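PDB 4G3H: arginase (RocF) from Helicobacter pylori, which probably hydrolyses L-arginine to L-ornithine and urea, using two manganese ions bound in each subunit. Local coordinates for residues I97-R102 against L165-G170; M139-V144 against L172-K177; E214-T219 against L263-E268; K241-T246 against E295-E300. All blocks are in the same frame, centred on the assembly; numbering follows the deposited sequence.

Contact 1 (I97-R102 against L165-G170); sequences IFQAFR and LGLEKG
Q99 and R102, one turn apart on helix 94-104, meet L165 and L167 of the loop that runs towards strand 179-182. The contact lies on the flank of the parallel β-sheet of the α/β arginase fold, away from the manganese site. Q99 comes first along the helix. Its chain is bent at chi2 (-54°), which turns the amide across L165 O, and NE2 donates to that carbonyl over 3.0 Å. The oxygen is met in its own carbonyl plane, but the bond is far from straight, with an N-H...O angle of 139°. The backbones come close here, Q99 CA to G166 CA 5.8 Å, with G166 at positive phi and carrying no side chain to hold them apart. The other end of the Q99 amide is also in use: OE1 accepts from R102 NH1 over 2.9 Å, on a lone pair. These two bonds tell the oxygen end of this buried amide from its nitrogen end and fix its rotation. R102 follows, its CG lying 3.6 Å above the plane of the F98 ring, near the rim. A bend further out at chi3 swings the guanidinium towards the loop. L172 O takes a hydrogen bond from R102 NH2, while helix 59-78 covers L165 through Y63 and I71. The leucine at 167 completes the contact by laying a methyl over one guanidinium face, so that the charged group is held by polar bonds at its nitrogens and by carbon above: L167 CD1 is 3.4 Å from R102 NH2 and 3.7 Å from R102 CZ.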
loop_
_atom_site.group_PDB
_atom_site.type_symbol
_atom_site.label_atom_id
_atom_site.label_comp_id
_atom_site.label_asym_id
_atom_site.label_seq_id
_atom_site.Cartn_x
_atom_site.Cartn_y
_atom_site.Cartn_z
ATOM N N ILE A 97 7.266 -4.416 -3.162
ATOM C CA ILE A 97 6.079 -5.166 -3.564
ATOM C C ILE A 97 5.562 -4.720 -4.940
ATOM O O ILE A 97 5.249 -5.549 -5.804
ATOM C CB ILE A 97 4.935 -4.987 -2.527
ATOM C CG1 ILE A 97 5.323 -5.646 -1.201
ATOM C CG2 ILE A 97 3.645 -5.594 -3.053
ATOM C CD1 ILE A 97 4.375 -5.327 -0.062
ATOM N N PHE A 98 5.475 -3.407 -5.134
ATOM C CA PHE A 98 4.970 -2.853 -6.384
ATOM C C PHE A 98 5.918 -3.092 -7.561
ATOM O O PHE A 98 5.463 -3.307 -8.688
ATOM C CB PHE A 98 4.689 -1.353 -6.220
ATOM C CG PHE A 98 3.902 -0.761 -7.350
ATOM C CD1 PHE A 98 2.596 -1.172 -7.593
ATOM C CD2 PHE A 98 4.472 0.200 -8.188
ATOM C CE1 PHE A 98 1.869 -0.637 -8.659
ATOM C CE2 PHE A 98 3.755 0.738 -9.251
ATOM C CZ PHE A 98 2.453 0.320 -9.491
ATOM N N GLN A 99 7.224 -3.050 -7.309
ATOM C CA GLN A 99 8.192 -3.296 -8.370
ATOM C C GLN A 99 7.992 -4.726 -8.870
ATOM O O GLN A 99 8.082 -4.994 -10.072
ATOM C CB GLN A 99 9.629 -3.119 -7.871
ATOM C CG GLN A 99 10.024 -1.675 -7.566
ATOM C CD GLN A 99 9.781 -0.731 -8.737
ATOM O OE1 GLN A 99 8.694 -0.180 -8.892
ATOM N NE2 GLN A 99 10.795 -0.550 -9.570
ATOM N N ALA A 100 7.717 -5.643 -7.946
ATOM C CA ALA A 100 7.488 -7.036 -8.318
ATOM C C ALA A 100 6.215 -7.103 -9.164
ATOM O O ALA A 100 6.146 -7.834 -10.153
ATOM C CB ALA A 100 7.335 -7.889 -7.076
ATOM N N PHE A 101 5.216 -6.322 -8.762
ATOM C CA PHE A 101 3.936 -6.256 -9.455
ATOM C C PHE A 101 4.143 -5.753 -10.894
ATOM O O PHE A 101 3.594 -6.317 -11.845
ATOM C CB PHE A 101 3.009 -5.302 -8.702
ATOM C CG PHE A 101 1.597 -5.301 -9.196
ATOM C CD1 PHE A 101 0.746 -6.370 -8.914
ATOM C CD2 PHE A 101 1.098 -4.217 -9.912
ATOM C CE1 PHE A 101 -0.582 -6.359 -9.332
ATOM C CE2 PHE A 101 -0.233 -4.195 -10.336
ATOM C CZ PHE A 101 -1.074 -5.271 -10.043
ATOM N N ARG A 102 4.921 -4.681 -11.034
ATOM C CA ARG A 102 5.226 -4.101 -12.340
ATOM C C ARG A 102 6.024 -5.106 -13.171
ATOM O O ARG A 102 5.806 -5.243 -14.370
ATOM C CB ARG A 102 6.064 -2.830 -12.182
ATOM C CG ARG A 102 5.411 -1.729 -11.375
ATOM C CD ARG A 102 6.402 -0.601 -11.101
ATOM N NE ARG A 102 6.772 0.119 -12.318
ATOM C CZ ARG A 102 7.659 1.110 -12.357
ATOM N NH1 ARG A 102 8.276 1.497 -11.246
ATOM N NH2 ARG A 102 7.920 1.724 -13.506
ATOM N N LEU A 165 14.910 -1.453 -9.832
ATOM C CA LEU A 165 14.823 -2.816 -9.553
ATOM C C LEU A 165 13.568 -3.410 -9.892
ATOM O O LEU A 165 12.603 -2.887 -9.869
ATOM C CB LEU A 165 14.827 -2.986 -8.081
ATOM C CG LEU A 165 16.024 -2.874 -7.364
ATOM C CD1 LEU A 165 15.884 -2.949 -6.140
ATOM C CD2 LEU A 165 16.689 -3.958 -7.789
ATOM N N GLY A 166 13.795 -4.476 -10.490
ATOM C CA GLY A 166 12.896 -5.395 -11.085
ATOM C C GLY A 166 12.338 -5.053 -12.411
ATOM O O GLY A 166 11.641 -5.728 -12.907
ATOM N N LEU A 167 12.708 -3.965 -12.975
ATOM C CA LEU A 167 12.461 -3.591 -14.324
ATOM C C LEU A 167 13.567 -3.741 -15.420
ATOM O O LEU A 167 13.394 -3.395 -16.496
ATOM C CB LEU A 167 12.063 -2.143 -14.344
ATOM C CG LEU A 167 11.123 -1.384 -13.488
ATOM C CD1 LEU A 167 10.900 0.102 -13.825
ATOM C CD2 LEU A 167 10.050 -2.021 -13.593
ATOM N N GLU A 168 14.708 -4.272 -15.247
ATOM C CA GLU A 168 15.528 -4.253 -16.475
ATOM C C GLU A 168 15.443 -5.344 -17.554
ATOM O O GLU A 168 16.301 -5.463 -18.342
ATOM C CB GLU A 168 16.917 -3.594 -16.502
ATOM C CG GLU A 168 16.960 -2.064 -16.906
ATOM C CD GLU A 168 18.196 -1.362 -16.348
ATOM O OE1 GLU A 168 18.468 -1.599 -15.156
ATOM O OE2 GLU A 168 18.917 -0.621 -17.083
ATOM N N LYS A 169 14.472 -6.169 -17.478
ATOM C CA LYS A 169 13.993 -6.749 -18.583
ATOM C C LYS A 169 12.861 -5.810 -18.938
ATOM O O LYS A 169 11.953 -6.165 -19.687
ATOM C CB LYS A 169 13.528 -8.128 -18.420
ATOM C CG LYS A 169 14.603 -9.001 -18.089
ATOM C CD LYS A 169 15.171 -9.733 -19.325
ATOM C CE LYS A 169 16.344 -10.558 -18.985
ATOM N NZ LYS A 169 16.583 -11.232 -17.594
ATOM N N GLY A 170 12.795 -4.649 -18.325
ATOM C CA GLY A 170 11.692 -3.800 -18.697
ATOM C C GLY A 170 10.297 -3.766 -18.016
ATOM O O GLY A 170 9.881 -4.662 -17.359
#

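Contact 2 (M139-V144 against L172-K177); sequences MVLNRV and LEIDPK
I174 packs against V140 and L141 where helix 136-140 ends, joining that helix of the arginase α/β fold to the loop leading into strand 179-182. From CB, which points towards the helix end, I174 sends out two branches. CG1, anti to the carbonyl carbon (chi1 -64°), meets V140 CG1 at 3.9 Å. The other branch, CG2, faces L141 CD2 at 4.3 Å. At the tip, CD1 turns towards the ring of F98 on helix 94-104; R102 of the same helix also packs on this side chain. I174 thus packs against both the end of helix 136-140 and helix 94-104. L141 CD2 also meets P176, 4.3 Å from P176 CA, so one leucine methyl touches two loop residues. L141 is followed by N142, which leaves the helix with positive phi. A water connects the backbones, donating to V140 O at 2.5 Å and accepting only weakly from I174 N at 3.4 Å. The loop beyond I174 is shaped by an Asx turn, while the second carboxylate oxygen of D175 forms a salt bridge with K109. In that turn D175 OD1 receives K177 N over 3.1 Å, from well above the carboxylate plane.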
loop_
_atom_site.group_PDB
_atom_site.type_symbol
_atom_site.label_atom_id
_atom_site.label_comp_id
_atom_site.label_asym_id
_atom_site.label_seq_id
_atom_site.Cartn_x
_atom_site.Cartn_y
_atom_site.Cartn_z
ATOM N N MET A 139 10.077 6.730 -5.083
ATOM C CA MET A 139 10.974 5.797 -5.758
ATOM C C MET A 139 10.274 5.166 -6.957
ATOM O O MET A 139 10.905 4.867 -7.970
ATOM C CB MET A 139 11.422 4.706 -4.787
ATOM C CG MET A 139 12.146 5.237 -3.562
ATOM S SD MET A 139 12.588 3.910 -2.436
ATOM C CE MET A 139 13.639 2.971 -3.503
ATOM N N VAL A 140 8.969 4.953 -6.835
ATOM C CA VAL A 140 8.201 4.377 -7.929
ATOM C C VAL A 140 8.113 5.397 -9.056
ATOM O O VAL A 140 8.151 5.037 -10.233
ATOM C CB VAL A 140 6.766 4.001 -7.476
ATOM C CG1 VAL A 140 5.865 3.804 -8.686
ATOM C CG2 VAL A 140 6.803 2.724 -6.645
ATOM N N LEU A 141 8.009 6.672 -8.684
ATOM C CA LEU A 141 7.902 7.762 -9.650
ATOM C C LEU A 141 9.248 8.333 -10.097
ATOM O O LEU A 141 9.299 9.208 -10.960
ATOM C CB LEU A 141 7.063 8.888 -9.062
ATOM C CG LEU A 141 5.587 8.604 -8.780
ATOM C CD1 LEU A 141 4.978 9.801 -8.063
ATOM C CD2 LEU A 141 4.854 8.324 -10.086
ATOM N N ASN A 142 10.335 7.850 -9.508
ATOM C CA ASN A 142 11.667 8.336 -9.856
ATOM C C ASN A 142 11.897 9.807 -9.537
ATOM O O ASN A 142 12.599 10.504 -10.267
ATOM C CB ASN A 142 11.962 8.099 -11.336
ATOM C CG ASN A 142 12.682 6.796 -11.577
ATOM O OD1 ASN A 142 12.088 5.719 -11.500
ATOM N ND2 ASN A 142 13.979 6.882 -11.852
ATOM N N ARG A 143 11.298 10.276 -8.450
ATOM C CA ARG A 143 11.466 11.660 -8.023
ATOM C C ARG A 143 12.041 11.638 -6.613
ATOM O O ARG A 143 11.528 12.289 -5.707
ATOM C CB ARG A 143 10.122 12.398 -8.042
ATOM C CG ARG A 143 9.544 12.584 -9.439
ATOM C CD ARG A 143 10.549 13.273 -10.357
ATOM N NE ARG A 143 10.932 14.595 -9.865
ATOM C CZ ARG A 143 10.168 15.681 -9.945
ATOM N NH1 ARG A 143 8.969 15.616 -10.505
ATOM N NH2 ARG A 143 10.602 16.834 -9.455
ATOM N N VAL A 144 13.118 10.876 -6.449
ATOM C CA VAL A 144 13.780 10.719 -5.161
ATOM C C VAL A 144 14.277 12.022 -4.531
ATOM O O VAL A 144 14.136 12.223 -3.325
ATOM C CB VAL A 144 14.961 9.729 -5.277
ATOM C CG1 VAL A 144 15.662 9.593 -3.939
ATOM C CG2 VAL A 144 14.454 8.370 -5.745
ATOM N N LEU A 172 7.044 -0.508 -18.204
ATOM C CA LEU A 172 6.671 0.803 -18.477
ATOM C C LEU A 172 6.886 1.655 -17.340
ATOM O O LEU A 172 6.869 1.332 -16.311
ATOM C CB LEU A 172 5.218 0.771 -18.775
ATOM C CG LEU A 172 4.794 -0.068 -19.961
ATOM C CD1 LEU A 172 3.434 -0.535 -20.085
ATOM C CD2 LEU A 172 5.194 0.595 -21.060
ATOM N N GLU A 173 7.031 2.835 -17.596
ATOM C CA GLU A 173 7.150 3.797 -16.516
ATOM C C GLU A 173 5.726 4.085 -16.068
ATOM O O GLU A 173 4.789 3.976 -16.857
ATOM C CB GLU A 173 7.811 5.082 -16.997
ATOM C CG GLU A 173 9.232 4.894 -17.469
ATOM C CD GLU A 173 9.849 6.189 -17.935
ATOM O OE1 GLU A 173 11.031 6.175 -18.338
ATOM O OE2 GLU A 173 9.145 7.220 -17.898
ATOM N N ILE A 174 5.559 4.432 -14.800
ATOM C CA ILE A 174 4.242 4.729 -14.277
ATOM C C ILE A 174 3.831 6.138 -14.709
ATOM O O ILE A 174 4.619 7.074 -14.617
ATOM C CB ILE A 174 4.236 4.622 -12.728
ATOM C CG1 ILE A 174 4.542 3.182 -12.304
ATOM C CG2 ILE A 174 2.896 5.059 -12.170
ATOM C CD1 ILE A 174 3.526 2.155 -12.781
ATOM N N ASP A 175 2.603 6.269 -15.197
ATOM C CA ASP A 175 2.055 7.550 -15.630
ATOM C C ASP A 175 1.572 8.246 -14.356
ATOM O O ASP A 175 0.594 7.819 -13.741
ATOM C CB ASP A 175 0.879 7.300 -16.578
ATOM C CG ASP A 175 0.252 8.581 -17.095
ATOM O OD1 ASP A 175 0.654 9.667 -16.642
ATOM O OD2 ASP A 175 -0.651 8.495 -17.957
ATOM N N PRO A 176 2.251 9.331 -13.948
ATOM C CA PRO A 176 1.905 10.087 -12.737
ATOM C C PRO A 176 0.419 10.442 -12.628
ATOM O O PRO A 176 -0.114 10.612 -11.525
ATOM C CB PRO A 176 2.791 11.332 -12.838
ATOM C CG PRO A 176 3.950 10.873 -13.652
ATOM C CD PRO A 176 3.295 10.031 -14.714
ATOM N N LYS A 177 -0.235 10.550 -13.781
ATOM C CA LYS A 177 -1.653 10.886 -13.853
ATOM C C LYS A 177 -2.550 9.694 -13.535
ATOM O O LYS A 177 -3.761 9.847 -13.388
ATOM C CB LYS A 177 -1.985 11.417 -15.246
ATOM C CG LYS A 177 -1.381 12.778 -15.549
ATOM C CD LYS A 177 -1.330 13.019 -17.047
ATOM C CE LYS A 177 -1.586 14.475 -17.370
ATOM N NZ LYS A 177 -2.983 14.848 -17.006
HETATM O O HOH W 1 8.035 5.434 -12.737
#

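Contact 3 (E214-T219 against L263-E268); sequences EVVQKT and LGLLLE
Two helices, 212-223 and 256-269, come together at V216 and L266, whose CA atoms are 6.8 Å apart. V216 carries the contact from its side with one methyl. With CG1 anti to the backbone N (chi1 176°), CG2 falls anti to the carbonyl carbon and points across to two successive leucines. It lies 4.1 Å from L265 CB, close to the neighbouring helix backbone, and 4.3 Å from L266 CD2, the end of a longer side chain that reaches back to meet it. The V216 and L265 side chains cross at about a right angle. L265 leans further on M212 and Q213 of helix 212-223, while L266 shares F182 of strand 179-182 with V215 and T219. T219, facing the same interface, turns its hydroxyl back onto its own helix: OG1 donates to V215 O over 2.8 Å, and the same oxygen takes T219 N at 3.0 Å from the opposite face of its plane. The polar group is thereby satisfied locally, and the meeting of the helices is wholly apolar. Parallel-sheet α/β folds such as arginase characteristically have helices of this kind packed side by side on one face of the sheet; helix 256-269 makes the β-α-β crossover from strand 228-234 to strand 274-280.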
loop_
_atom_site.group_PDB
_atom_site.type_symbol
_atom_site.label_atom_id
_atom_site.label_comp_id
_atom_site.label_asym_id
_atom_site.label_seq_id
_atom_site.Cartn_x
_atom_site.Cartn_y
_atom_site.Cartn_z
ATOM N N GLU A 214 -18.759 11.667 -7.073
ATOM C CA GLU A 214 -17.996 12.421 -8.052
ATOM C C GLU A 214 -16.531 12.011 -7.978
ATOM O O GLU A 214 -15.868 11.869 -9.001
ATOM C CB GLU A 214 -18.135 13.920 -7.805
ATOM C CG GLU A 214 -17.542 14.759 -8.917
ATOM C CD GLU A 214 -17.692 16.242 -8.670
ATOM O OE1 GLU A 214 -17.109 16.746 -7.686
ATOM O OE2 GLU A 214 -18.396 16.904 -9.457
ATOM N N VAL A 215 -16.030 11.817 -6.764
ATOM C CA VAL A 215 -14.643 11.403 -6.580
ATOM C C VAL A 215 -14.392 10.117 -7.362
ATOM O O VAL A 215 -13.431 10.023 -8.112
ATOM C CB VAL A 215 -14.310 11.166 -5.079
ATOM C CG1 VAL A 215 -12.952 10.493 -4.948
ATOM C CG2 VAL A 215 -14.306 12.494 -4.327
ATOM N N VAL A 216 -15.266 9.131 -7.204
ATOM C CA VAL A 216 -15.096 7.868 -7.914
ATOM C C VAL A 216 -15.189 8.041 -9.432
ATOM O O VAL A 216 -14.421 7.436 -10.188
ATOM C CB VAL A 216 -16.140 6.829 -7.450
ATOM C CG1 VAL A 216 -16.011 5.547 -8.265
ATOM C CG2 VAL A 216 -15.939 6.534 -5.974
ATOM N N GLN A 217 -16.125 8.874 -9.877
ATOM C CA GLN A 217 -16.313 9.108 -11.304
ATOM C C GLN A 217 -15.066 9.750 -11.912
ATOM O O GLN A 217 -14.619 9.365 -12.999
ATOM C CB GLN A 217 -17.540 9.996 -11.521
ATOM C CG GLN A 217 -18.072 10.010 -12.945
ATOM C CD GLN A 217 -18.280 8.615 -13.495
ATOM O OE1 GLN A 217 -18.789 7.728 -12.806
ATOM N NE2 GLN A 217 -17.889 8.412 -14.748
ATOM N N LYS A 218 -14.506 10.732 -11.211
ATOM C CA LYS A 218 -13.300 11.399 -11.687
ATOM C C LYS A 218 -12.122 10.427 -11.636
ATOM O O LYS A 218 -11.159 10.569 -12.394
ATOM C CB LYS A 218 -12.988 12.633 -10.837
ATOM C CG LYS A 218 -13.966 13.794 -10.999
ATOM C CD LYS A 218 -13.518 14.988 -10.162
ATOM C CE LYS A 218 -14.555 16.108 -10.145
ATOM N NZ LYS A 218 -14.181 17.227 -9.216
ATOM N N THR A 219 -12.200 9.443 -10.737
ATOM C CA THR A 219 -11.138 8.441 -10.616
ATOM C C THR A 219 -11.158 7.551 -11.858
ATOM O O THR A 219 -10.104 7.201 -12.394
ATOM C CB THR A 219 -11.319 7.560 -9.355
ATOM O OG1 THR A 219 -11.152 8.368 -8.182
ATOM C CG2 THR A 219 -10.286 6.436 -9.335
ATOM N N LEU A 263 -14.211 2.568 0.131
ATOM C CA LEU A 263 -13.632 1.287 -0.254
ATOM C C LEU A 263 -14.591 0.418 -1.058
ATOM O O LEU A 263 -14.218 -0.140 -2.087
ATOM C CB LEU A 263 -13.183 0.516 0.988
ATOM C CG LEU A 263 -11.698 0.582 1.334
ATOM C CD1 LEU A 263 -11.439 -0.283 2.563
ATOM C CD2 LEU A 263 -10.866 0.096 0.143
ATOM N N GLY A 264 -15.825 0.300 -0.580
ATOM C CA GLY A 264 -16.811 -0.513 -1.272
ATOM C C GLY A 264 -17.059 -0.068 -2.702
ATOM O O GLY A 264 -17.160 -0.897 -3.613
ATOM N N LEU A 265 -17.159 1.245 -2.894
ATOM C CA LEU A 265 -17.392 1.829 -4.212
ATOM C C LEU A 265 -16.197 1.624 -5.141
ATOM O O LEU A 265 -16.360 1.278 -6.314
ATOM C CB LEU A 265 -17.686 3.322 -4.067
ATOM C CG LEU A 265 -19.152 3.762 -4.089
ATOM C CD1 LEU A 265 -20.029 2.785 -3.330
ATOM C CD2 LEU A 265 -19.247 5.163 -3.501
ATOM N N LEU A 266 -14.994 1.842 -4.620
ATOM C CA LEU A 266 -13.801 1.668 -5.431
ATOM C C LEU A 266 -13.633 0.206 -5.841
ATOM O O LEU A 266 -13.271 -0.088 -6.983
ATOM C CB LEU A 266 -12.553 2.130 -4.669
ATOM C CG LEU A 266 -12.315 3.627 -4.448
ATOM C CD1 LEU A 266 -11.005 3.794 -3.712
ATOM C CD2 LEU A 266 -12.261 4.373 -5.772
ATOM N N LEU A 267 -13.884 -0.707 -4.906
ATOM C CA LEU A 267 -13.739 -2.128 -5.194
ATOM C C LEU A 267 -14.751 -2.587 -6.239
ATOM O O LEU A 267 -14.433 -3.386 -7.120
ATOM C CB LEU A 267 -13.903 -2.957 -3.915
ATOM C CG LEU A 267 -12.840 -2.727 -2.834
ATOM C CD1 LEU A 267 -13.123 -3.603 -1.622
ATOM C CD2 LEU A 267 -11.465 -3.032 -3.407
ATOM N N GLU A 268 -15.970 -2.075 -6.144
ATOM C CA GLU A 268 -17.008 -2.445 -7.090
ATOM C C GLU A 268 -16.774 -1.766 -8.443
ATOM O O GLU A 268 -16.942 -2.385 -9.491
ATOM C CB GLU A 268 -18.378 -2.057 -6.532
ATOM C CG GLU A 268 -19.544 -2.802 -7.156
ATOM C CD GLU A 268 -19.443 -4.303 -6.968
ATOM O OE1 GLU A 268 -19.188 -4.748 -5.826
ATOM O OE2 GLU A 268 -19.627 -5.037 -7.962
#

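Contact 4 (K241-T246 against E295-E300); sequences KLFTST and EKQVLE
The loop after strand 228-234, just beyond the manganese ligands D234 and D236 of the arginase fold, presses F243 against Q297 and V298 of helix 293-309. The F243 side chain is about 7 Å from that of D236 and about 11 Å from a manganese ion, so it belongs to the surroundings of the metal site without touching it. F243 has CG anti to the backbone N (chi1 -168°), which carries the ring across to the helix. Its far end meets V298 CG2 closely, at 3.4 Å from CZ and 3.7 Å from CE1; the methyl comes at a slant. Along the ring's edge, Q297 OE1 lies in the ring plane, 3.7 Å from F243 CD1, where the partly positive ring hydrogens probably suit an oxygen. The amide itself is turned 37° from the ring plane. Q297 is extended beyond CG, and OE1 also accepts a hydrogen bond from a water at 2.6 Å. That water donates as well to L242 O, at 3.0 Å, bridging the helix side chain and the loop backbone. K289 NZ also binds L242 O. Further along, E294, from the same helix, holds the loop through T244 N and S245 OG. The chain folds back at an inverse gamma turn centred on S245, whose backbone N sits 3.9 Å above one face of the F243 ring, offset towards its rim.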
loop_
_atom_site.group_PDB
_atom_site.type_symbol
_atom_site.label_atom_id
_atom_site.label_comp_id
_atom_site.label_asym_id
_atom_site.label_seq_id
_atom_site.Cartn_x
_atom_site.Cartn_y
_atom_site.Cartn_z
ATOM N N LYS A 241 -7.837 11.023 15.505
ATOM C CA LYS A 241 -8.518 10.980 16.798
ATOM C C LYS A 241 -9.398 9.739 16.898
ATOM O O LYS A 241 -9.542 9.152 17.971
ATOM C CB LYS A 241 -9.406 12.215 16.988
ATOM C CG LYS A 241 -8.675 13.537 17.114
ATOM C CD LYS A 241 -7.786 13.566 18.345
ATOM C CE LYS A 241 -7.607 14.990 18.841
ATOM N NZ LYS A 241 -7.275 15.918 17.724
ATOM N N LEU A 242 -9.995 9.356 15.773
ATOM C CA LEU A 242 -10.878 8.197 15.716
ATOM C C LEU A 242 -10.130 6.860 15.672
ATOM O O LEU A 242 -10.570 5.886 16.286
ATOM C CB LEU A 242 -11.816 8.310 14.505
ATOM C CG LEU A 242 -13.057 9.212 14.620
ATOM C CD1 LEU A 242 -12.712 10.531 15.286
ATOM C CD2 LEU A 242 -13.640 9.453 13.231
ATOM N N PHE A 243 -9.009 6.811 14.952
ATOM C CA PHE A 243 -8.232 5.575 14.838
ATOM C C PHE A 243 -6.805 5.847 15.287
ATOM O O PHE A 243 -6.075 6.600 14.643
ATOM C CB PHE A 243 -8.232 5.074 13.393
ATOM C CG PHE A 243 -7.701 3.679 13.240
ATOM C CD1 PHE A 243 -8.497 2.578 13.553
ATOM C CD2 PHE A 243 -6.402 3.462 12.800
ATOM C CE1 PHE A 243 -8.006 1.276 13.428
ATOM C CE2 PHE A 243 -5.901 2.161 12.672
ATOM C CZ PHE A 243 -6.704 1.072 12.987
ATOM N N THR A 244 -6.401 5.220 16.385
ATOM C CA THR A 244 -5.072 5.462 16.932
ATOM C C THR A 244 -4.048 4.342 16.784
ATOM O O THR A 244 -2.880 4.531 17.120
ATOM C CB THR A 244 -5.174 5.839 18.429
ATOM O OG1 THR A 244 -5.601 4.695 19.184
ATOM C CG2 THR A 244 -6.189 6.975 18.621
ATOM N N SER A 245 -4.467 3.185 16.281
ATOM C CA SER A 245 -3.537 2.070 16.117
ATOM C C SER A 245 -2.698 2.186 14.845
ATOM O O SER A 245 -2.638 1.260 14.036
ATOM C CB SER A 245 -4.297 0.743 16.121
ATOM O OG SER A 245 -4.831 0.488 17.408
ATOM N N THR A 246 -2.047 3.331 14.680
ATOM C CA THR A 246 -1.211 3.580 13.520
ATOM C C THR A 246 -0.070 4.512 13.944
ATOM O O THR A 246 -0.245 5.378 14.807
ATOM C CB THR A 246 -2.050 4.195 12.362
ATOM O OG1 THR A 246 -1.300 4.137 11.145
ATOM C CG2 THR A 246 -2.423 5.636 12.660
ATOM N N GLU A 295 -9.082 -2.946 16.547
ATOM C CA GLU A 295 -8.745 -4.185 15.878
ATOM C C GLU A 295 -9.969 -4.681 15.112
ATOM O O GLU A 295 -9.861 -5.137 13.966
ATOM C CB GLU A 295 -8.276 -5.236 16.883
ATOM C CG GLU A 295 -7.866 -6.536 16.217
ATOM C CD GLU A 295 -7.123 -7.459 17.147
ATOM O OE1 GLU A 295 -5.997 -7.106 17.557
ATOM O OE2 GLU A 295 -7.665 -8.535 17.469
ATOM N N LYS A 296 -11.135 -4.583 15.742
ATOM C CA LYS A 296 -12.370 -5.011 15.103
ATOM C C LYS A 296 -12.624 -4.206 13.827
ATOM O O LYS A 296 -13.101 -4.744 12.829
ATOM C CB LYS A 296 -13.562 -4.858 16.059
ATOM C CG LYS A 296 -13.579 -5.875 17.196
ATOM C CD LYS A 296 -14.947 -5.957 17.874
ATOM C CE LYS A 296 -15.277 -4.703 18.672
ATOM N NZ LYS A 296 -14.401 -4.550 19.871
ATOM N N GLN A 297 -12.304 -2.921 13.857
ATOM C CA GLN A 297 -12.511 -2.085 12.683
ATOM C C GLN A 297 -11.629 -2.529 11.518
ATOM O O GLN A 297 -12.097 -2.622 10.381
ATOM C CB GLN A 297 -12.252 -0.616 13.026
ATOM C CG GLN A 297 -13.295 -0.048 13.975
ATOM C CD GLN A 297 -13.070 1.415 14.296
ATOM O OE1 GLN A 297 -11.978 1.811 14.694
ATOM N NE2 GLN A 297 -14.111 2.222 14.138
ATOM N N VAL A 298 -10.361 -2.808 11.804
ATOM C CA VAL A 298 -9.425 -3.256 10.780
ATOM C C VAL A 298 -9.921 -4.593 10.214
ATOM O O VAL A 298 -9.999 -4.782 8.994
ATOM C CB VAL A 298 -7.998 -3.413 11.375
ATOM C CG1 VAL A 298 -7.039 -3.974 10.333
ATOM C CG2 VAL A 298 -7.493 -2.057 11.860
ATOM N N LEU A 299 -10.276 -5.513 11.106
ATOM C CA LEU A 299 -10.780 -6.810 10.681
ATOM C C LEU A 299 -12.018 -6.647 9.800
ATOM O O LEU A 299 -12.235 -7.426 8.878
ATOM C CB LEU A 299 -11.088 -7.684 11.903
ATOM C CG LEU A 299 -9.829 -8.294 12.531
ATOM C CD1 LEU A 299 -10.173 -9.036 13.810
ATOM C CD2 LEU A 299 -9.184 -9.234 11.528
ATOM N N GLU A 300 -12.826 -5.632 10.082
ATOM C CA GLU A 300 -14.014 -5.372 9.276
ATOM C C GLU A 300 -13.604 -4.840 7.904
ATOM O O GLU A 300 -14.220 -5.175 6.894
ATOM C CB GLU A 300 -14.935 -4.379 9.987
ATOM C CG GLU A 300 -15.688 -4.995 11.160
ATOM C CD GLU A 300 -16.496 -3.980 11.948
ATOM O OE1 GLU A 300 -17.218 -3.173 11.324
ATOM O OE2 GLU A 300 -16.418 -4.001 13.194
HETATM O O HOH W 2 -11.689 3.221 16.911
#

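In the fold
Contacts 1 and 2 form one continuous region: both draw on the loop before strand 179-182, and the R102 side chain belongs to both. Contacts 3 and 4 interleave along the chain but do not touch, their nearest atoms about 7 Å apart. Contacts 1 and 4 lie on opposite sides of the chain's centre. Contact 2 is the more open, partly buried one, whereas the other three are buried. Their chemistry differs: contact 1 alone has a direct hydrogen bond between its segments, contacts 2 and 4 are bridged by water, and contact 3, between two helices, is purely apolar. F243 brings contact 4 nearest the manganese ligands.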